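Local atomic coordinates of DNA polymerase sliding clamp 2 (Sulfolobus tokodaii, PDB entry 3AIZ), a protein that forms part of a ring-shaped sliding clamp that encircles DNA and tethers DNA polymerase and other processing proteins to it. Residues A[134-139]-A[157-162]; A[87-92]-A[98-103]. All blocks are in the same frame, centred on the assembly; numbering follows the deposited sequence.

Along the chain, contact 2 comes first: strands 88-93 and 97-104 run out and back in the N-terminal domain, so that residues 87-92 and 98-103 close a short hairpin loop. That loop is finished before contact 1 opens in the C-terminal domain, where residues 134-139 and 157-162 close a longer one containing helix 140-150. The contacts therefore follow in series, neither nesting nor crossing. The centres of contacts 1 and 2 lie about 37 Å apart, on opposite sides of the chain's centre. Contact 2 joins adjacent hydrogen-bonded strands, whereas contact 1 ties strands 134-138 and 156-161, which precede and follow helix 140-150, through side chains alone.

Contact 1: A[134-139]-A[157-162]; sequences VTFTTD and VEISAD
Val134 and Ala161 have the nearest CA atoms of the two segments, 7.3 Å apart and too far for strand pairing; from there the strands spread, until the CA atoms of Phe136 and Ile159 are 12.2 Å apart. No hydrogen bond passes between the segments, and the gap is bridged by two apolar pairs of increasing reach. At the narrow end Val134 CG1 lies 4.0 Å from Ala161 CB, with Val134 CG2 only slightly farther. A single methyl is enough here, because the two CG methyls of Val134 reach it from across the gap. Where the strands have parted, longer groups take over. Ile159 and Phe136 reach toward each other from opposite directions, and Ile159 CD1 arrives at the edge of the Phe136 ring, near its plane, 4.2 Å from Phe136 CE1. An isoleucine chain stretched out through both torsions (chi1 -171°, chi2 170°) carries the terminal methyl the distance needed. Both pairs are buried, so methyls and a phenyl ring, with no polar atoms to satisfy, fit the place. Such meeting of side chains from strands that are not neighbours in strand order builds the core of this DNA-clamp domain. Val166 of strand 165-172 touches Phe136, Ile159 and Ala161, and Phe222 of strand 218-223 touches Val134 and Ile159. Strand 134-138 lies between strands 186-192 and 218-223, strand 156-161 between 165-172 and 196-201, and Asp139 leads into helix 140-150, capping Asp141 N through OD2.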
loop_
_atom_site.group_PDB
_atom_site.type_symbol
_atom_site.label_atom_id
_atom_site.label_comp_id
_atom_site.label_asym_id
_atom_site.label_seq_id
_atom_site.Cartn_x
_atom_site.Cartn_y
_atom_site.Cartn_z
ATOM N N VAL A 134 -24.937 21.348 -38.753
ATOM C CA VAL A 134 -25.375 21.041 -37.399
ATOM C C VAL A 134 -24.247 21.207 -36.389
ATOM O O VAL A 134 -23.162 20.652 -36.560
ATOM C CB VAL A 134 -25.913 19.601 -37.298
ATOM C CG1 VAL A 134 -26.307 19.281 -35.866
ATOM C CG2 VAL A 134 -27.091 19.408 -38.239
ATOM N N THR A 135 -24.508 21.977 -35.340
ATOM C CA THR A 135 -23.567 22.119 -34.237
ATOM C C THR A 135 -24.299 21.987 -32.907
ATOM O O THR A 135 -25.399 22.508 -32.742
ATOM C CB THR A 135 -22.830 23.476 -34.272
ATOM O OG1 THR A 135 -23.781 24.546 -34.203
ATOM C CG2 THR A 135 -22.011 23.610 -35.547
ATOM N N PHE A 136 -23.690 21.279 -31.965
ATOM C CA PHE A 136 -24.252 21.171 -30.627
ATOM C C PHE A 136 -23.156 21.156 -29.572
ATOM O O PHE A 136 -22.024 20.759 -29.846
ATOM C CB PHE A 136 -25.153 19.937 -30.499
ATOM C CG PHE A 136 -24.453 18.634 -30.768
ATOM C CD1 PHE A 136 -24.446 18.085 -32.039
ATOM C CD2 PHE A 136 -23.819 17.947 -29.746
ATOM C CE1 PHE A 136 -23.811 16.880 -32.286
ATOM C CE2 PHE A 136 -23.183 16.743 -29.988
ATOM C CZ PHE A 136 -23.181 16.209 -31.258
ATOM N N THR A 137 -23.495 21.603 -28.369
ATOM C CA THR A 137 -22.533 21.654 -27.280
ATOM C C THR A 137 -23.002 20.784 -26.123
ATOM O O THR A 137 -24.187 20.759 -25.796
ATOM C CB THR A 137 -22.319 23.099 -26.788
ATOM O OG1 THR A 137 -22.091 23.958 -27.911
ATOM C CG2 THR A 137 -21.124 23.174 -25.849
ATOM N N THR A 138 -22.069 20.064 -25.513
ATOM C CA THR A 138 -22.398 19.184 -24.401
ATOM C C THR A 138 -21.166 18.883 -23.560
ATOM O O THR A 138 -20.037 19.036 -24.023
ATOM C CB THR A 138 -23.002 17.857 -24.896
ATOM O OG1 THR A 138 -23.316 17.026 -23.773
ATOM C CG2 THR A 138 -22.020 17.129 -25.798
ATOM N N ASP A 139 -21.389 18.460 -22.321
ATOM C CA ASP A 139 -20.295 18.068 -21.445
ATOM C C ASP A 139 -19.638 16.801 -21.981
ATOM O O ASP A 139 -20.322 15.878 -22.423
ATOM C CB ASP A 139 -20.802 17.846 -20.020
ATOM C CG ASP A 139 -19.680 17.573 -19.037
ATOM O OD1 ASP A 139 -19.244 18.521 -18.350
ATOM O OD2 ASP A 139 -19.233 16.409 -18.952
ATOM N N VAL A 157 -20.975 4.493 -36.939
ATOM C CA VAL A 157 -21.972 5.345 -36.306
ATOM C C VAL A 157 -22.624 6.254 -37.334
ATOM O O VAL A 157 -21.938 6.946 -38.085
ATOM C CB VAL A 157 -21.355 6.232 -35.213
ATOM C CG1 VAL A 157 -22.427 7.099 -34.575
ATOM C CG2 VAL A 157 -20.668 5.385 -34.164
ATOM N N GLU A 158 -23.951 6.249 -37.369
ATOM C CA GLU A 158 -24.682 7.184 -38.213
ATOM C C GLU A 158 -25.292 8.294 -37.370
ATOM O O GLU A 158 -26.266 8.075 -36.650
ATOM C CB GLU A 158 -25.773 6.470 -39.012
ATOM C CG GLU A 158 -26.712 7.423 -39.736
ATOM C CD GLU A 158 -27.695 6.707 -40.637
ATOM O OE1 GLU A 158 -27.264 5.813 -41.398
ATOM O OE2 GLU A 158 -28.898 7.044 -40.591
ATOM N N ILE A 159 -24.708 9.482 -37.454
ATOM C CA ILE A 159 -25.238 10.632 -36.739
ATOM C C ILE A 159 -26.093 11.480 -37.676
ATOM O O ILE A 159 -25.724 11.718 -38.826
ATOM C CB ILE A 159 -24.114 11.485 -36.110
ATOM C CG1 ILE A 159 -24.704 12.554 -35.188
ATOM C CG2 ILE A 159 -23.247 12.118 -37.186
ATOM C CD1 ILE A 159 -23.667 13.282 -34.359
ATOM N N SER A 160 -27.246 11.918 -37.184
ATOM C CA SER A 160 -28.165 12.717 -37.982
ATOM C C SER A 160 -29.031 13.575 -37.074
ATOM O O SER A 160 -29.276 13.219 -35.924
ATOM C CB SER A 160 -29.048 11.817 -38.848
ATOM O OG SER A 160 -29.912 11.032 -38.048
ATOM N N ALA A 161 -29.499 14.705 -37.590
ATOM C CA ALA A 161 -30.278 15.622 -36.769
ATOM C C ALA A 161 -31.373 16.336 -37.546
ATOM O O ALA A 161 -31.188 16.709 -38.702
ATOM C CB ALA A 161 -29.361 16.637 -36.095
ATOM N N ASP A 162 -32.519 16.508 -36.898
ATOM C CA ASP A 162 -33.561 17.389 -37.403
ATOM C C ASP A 162 -33.489 18.683 -36.604
ATOM O O ASP A 162 -32.468 18.970 -35.979
ATOM C CB ASP A 162 -34.944 16.740 -37.292
ATOM C CG ASP A 162 -35.308 16.371 -35.864
ATOM O OD1 ASP A 162 -34.706 16.933 -34.926
ATOM O OD2 ASP A 162 -36.205 15.519 -35.680
#

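Contact 2: A[87-92]-A[98-103]. With SO4 (sulfate ion), chain E.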
loop_
_atom_site.group_PDB
_atom_site.type_symbol
_atom_site.label_atom_id
_atom_site.label_comp_id
_atom_site.label_asym_id
_atom_site.label_seq_id
_atom_site.Cartn_x
_atom_site.Cartn_y
_atom_site.Cartn_z
ATOM N N ALA A 87 -0.550 25.928 -11.172
ATOM C CA ALA A 87 0.799 26.073 -11.706
ATOM C C ALA A 87 0.770 26.555 -13.150
ATOM O O ALA A 87 -0.022 26.073 -13.958
ATOM C CB ALA A 87 1.551 24.757 -11.603
ATOM N N THR A 88 1.637 27.510 -13.470
ATOM C CA THR A 88 1.717 28.045 -14.824
ATOM C C THR A 88 2.847 27.382 -15.603
ATOM O O THR A 88 3.634 26.621 -15.043
ATOM C CB THR A 88 1.921 29.573 -14.821
ATOM O OG1 THR A 88 3.194 29.889 -14.246
ATOM C CG2 THR A 88 0.822 30.254 -14.019
ATOM N N VAL A 89 2.919 27.670 -16.898
ATOM C CA VAL A 89 3.954 27.104 -17.753
ATOM C C VAL A 89 4.538 28.162 -18.681
ATOM O O VAL A 89 3.809 28.978 -19.241
ATOM C CB VAL A 89 3.408 25.946 -18.610
ATOM C CG1 VAL A 89 4.453 25.486 -19.611
ATOM C CG2 VAL A 89 2.986 24.798 -17.728
ATOM N N THR A 90 5.857 28.148 -18.836
ATOM C CA THR A 90 6.511 29.043 -19.778
ATOM C C THR A 90 7.272 28.244 -20.825
ATOM O O THR A 90 7.912 27.241 -20.513
ATOM C CB THR A 90 7.471 30.026 -19.075
ATOM O OG1 THR A 90 8.505 29.294 -18.406
ATOM C CG2 THR A 90 6.721 30.877 -18.063
ATOM N N LEU A 91 7.180 28.690 -22.072
ATOM C CA LEU A 91 7.896 28.070 -23.176
ATOM C C LEU A 91 8.941 29.045 -23.696
ATOM O O LEU A 91 8.610 30.146 -24.132
ATOM C CB LEU A 91 6.927 27.699 -24.297
ATOM C CG LEU A 91 5.764 26.781 -23.916
ATOM C CD1 LEU A 91 4.776 26.672 -25.063
ATOM C CD2 LEU A 91 6.271 25.408 -23.511
ATOM N N GLU A 92 10.204 28.638 -23.647
ATOM C CA GLU A 92 11.300 29.507 -24.051
ATOM C C GLU A 92 12.200 28.823 -25.075
ATOM O O GLU A 92 12.738 27.746 -24.820
ATOM C CB GLU A 92 12.109 29.925 -22.824
ATOM C CG GLU A 92 13.243 30.890 -23.110
ATOM C CD GLU A 92 13.992 31.283 -21.851
ATOM O OE1 GLU A 92 13.435 31.093 -20.748
ATOM O OE2 GLU A 92 15.133 31.778 -21.964
ATOM N N LEU A 98 14.114 23.553 -26.813
ATOM C CA LEU A 98 13.048 24.257 -26.112
ATOM C C LEU A 98 13.151 24.064 -24.602
ATOM O O LEU A 98 13.291 22.941 -24.119
ATOM C CB LEU A 98 11.683 23.770 -26.607
ATOM C CG LEU A 98 10.436 24.400 -25.986
ATOM C CD1 LEU A 98 10.398 25.895 -26.253
ATOM C CD2 LEU A 98 9.185 23.730 -26.527
ATOM N N LYS A 99 13.082 25.167 -23.863
ATOM C CA LYS A 99 13.113 25.118 -22.406
ATOM C C LYS A 99 11.713 25.304 -21.830
ATOM O O LYS A 99 11.080 26.337 -22.043
ATOM C CB LYS A 99 14.050 26.192 -21.854
ATOM C CG LYS A 99 14.056 26.290 -20.336
ATOM C CD LYS A 99 14.945 27.424 -19.858
ATOM C CE LYS A 99 14.883 27.575 -18.348
ATOM N NZ LYS A 99 15.719 28.708 -17.868
ATOM N N VAL A 100 11.234 24.304 -21.101
ATOM C CA VAL A 100 9.907 24.371 -20.500
ATOM C C VAL A 100 10.001 24.493 -18.985
ATOM O O VAL A 100 10.706 23.723 -18.335
ATOM C CB VAL A 100 9.058 23.136 -20.860
ATOM C CG1 VAL A 100 7.686 23.232 -20.210
ATOM C CG2 VAL A 100 8.930 23.001 -22.368
ATOM N N THR A 101 9.288 25.463 -18.424
ATOM C CA THR A 101 9.309 25.684 -16.983
ATOM C C THR A 101 7.905 25.684 -16.389
ATOM O O THR A 101 7.004 26.345 -16.903
ATOM C CB THR A 101 9.994 27.017 -16.623
ATOM O OG1 THR A 101 11.332 27.028 -17.139
ATOM C CG2 THR A 101 10.032 27.208 -15.114
ATOM N N VAL A 102 7.728 24.937 -15.306
ATOM C CA VAL A 102 6.468 24.924 -14.578
ATOM C C VAL A 102 6.639 25.640 -13.245
ATOM O O VAL A 102 7.499 25.278 -12.443
ATOM C CB VAL A 102 5.967 23.492 -14.330
ATOM C CG1 VAL A 102 4.750 23.508 -13.422
ATOM C CG2 VAL A 102 5.646 22.807 -15.649
ATOM N N ARG A 103 5.816 26.657 -13.014
ATOM C CA ARG A 103 5.936 27.486 -11.822
ATOM C C ARG A 103 4.687 27.393 -10.952
ATOM O O ARG A 103 3.570 27.595 -11.428
ATOM C CB ARG A 103 6.180 28.940 -12.224
ATOM C CG ARG A 103 7.208 29.095 -13.328
ATOM C CD ARG A 103 7.231 30.503 -13.883
ATOM N NE ARG A 103 8.089 30.595 -15.059
ATOM C CZ ARG A 103 9.399 30.808 -15.010
ATOM N NH1 ARG A 103 10.005 30.953 -13.840
ATOM N NH2 ARG A 103 10.104 30.876 -16.132
HETATM S S SO4 E . 13.799 31.267 -15.076
HETATM O O1 SO4 E . 15.177 30.785 -15.037
HETATM O O2 SO4 E . 13.041 30.494 -16.057
HETATM O O3 SO4 E . 13.196 31.113 -13.753
HETATM O O4 SO4 E . 13.779 32.677 -15.460
#
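Arg103 reaches across to Thr90, the two side chains crossing at about a right angle, and NH2 of Arg103 donates a hydrogen bond of 3.2 Å to Thr90 OG1, which lies somewhat out of the guanidinium plane. With chi1 at 61°, Thr90 turns its hydroxyl to the side of Thr101 and its methyl, CG2, to the side of Arg103 NE, so both branches touch the guanidinium edge. Thr101 adds its own methyl, CG2, over the centre of one face of the group, 3.6 Å above the plane. Thus held, Arg103 grips a sulfate ion, probably from the crystallisation liquor, with both terminal nitrogens: NH1 donates to sulfate O3 at 3.2 Å, nearly straight at 171°, and NH2 to O2 at 3.0 Å. Lys99, fully extended, brings NZ to 3.6 Å from sulfate O1, so two cationic chains probably share the charge of the anion. Glu92 runs alongside Lys99 with OE1 4.4 Å from NZ, beyond a salt bridge. Beneath them, Thr88 with Arg103, Thr90 with Thr101 and Glu92 with Lys99 are hydrogen-bonded pairs, two backbone bonds each, and fix the register. Val89 with Val102 and Leu91 with Val100 are the non-hydrogen-bonded pairs; they point to the other face, where Val89 CG2 meets Val102 CG2 at 3.9 Å and Leu91 CD2 meets Val100 CG2 at 3.8 Å. Branched apolar residues suit that face, because helices 9-16 and 72-80 pack on it. Strand 3-6 continues the pairing beside 88-93, and strand 109-120 beside 97-104. The whole is an antiparallel beta hairpin of the PCNA clamp fold, in which helices line the ring's central hole and sheets form its outside, so the polar face with the sulfate is turned away from the helices.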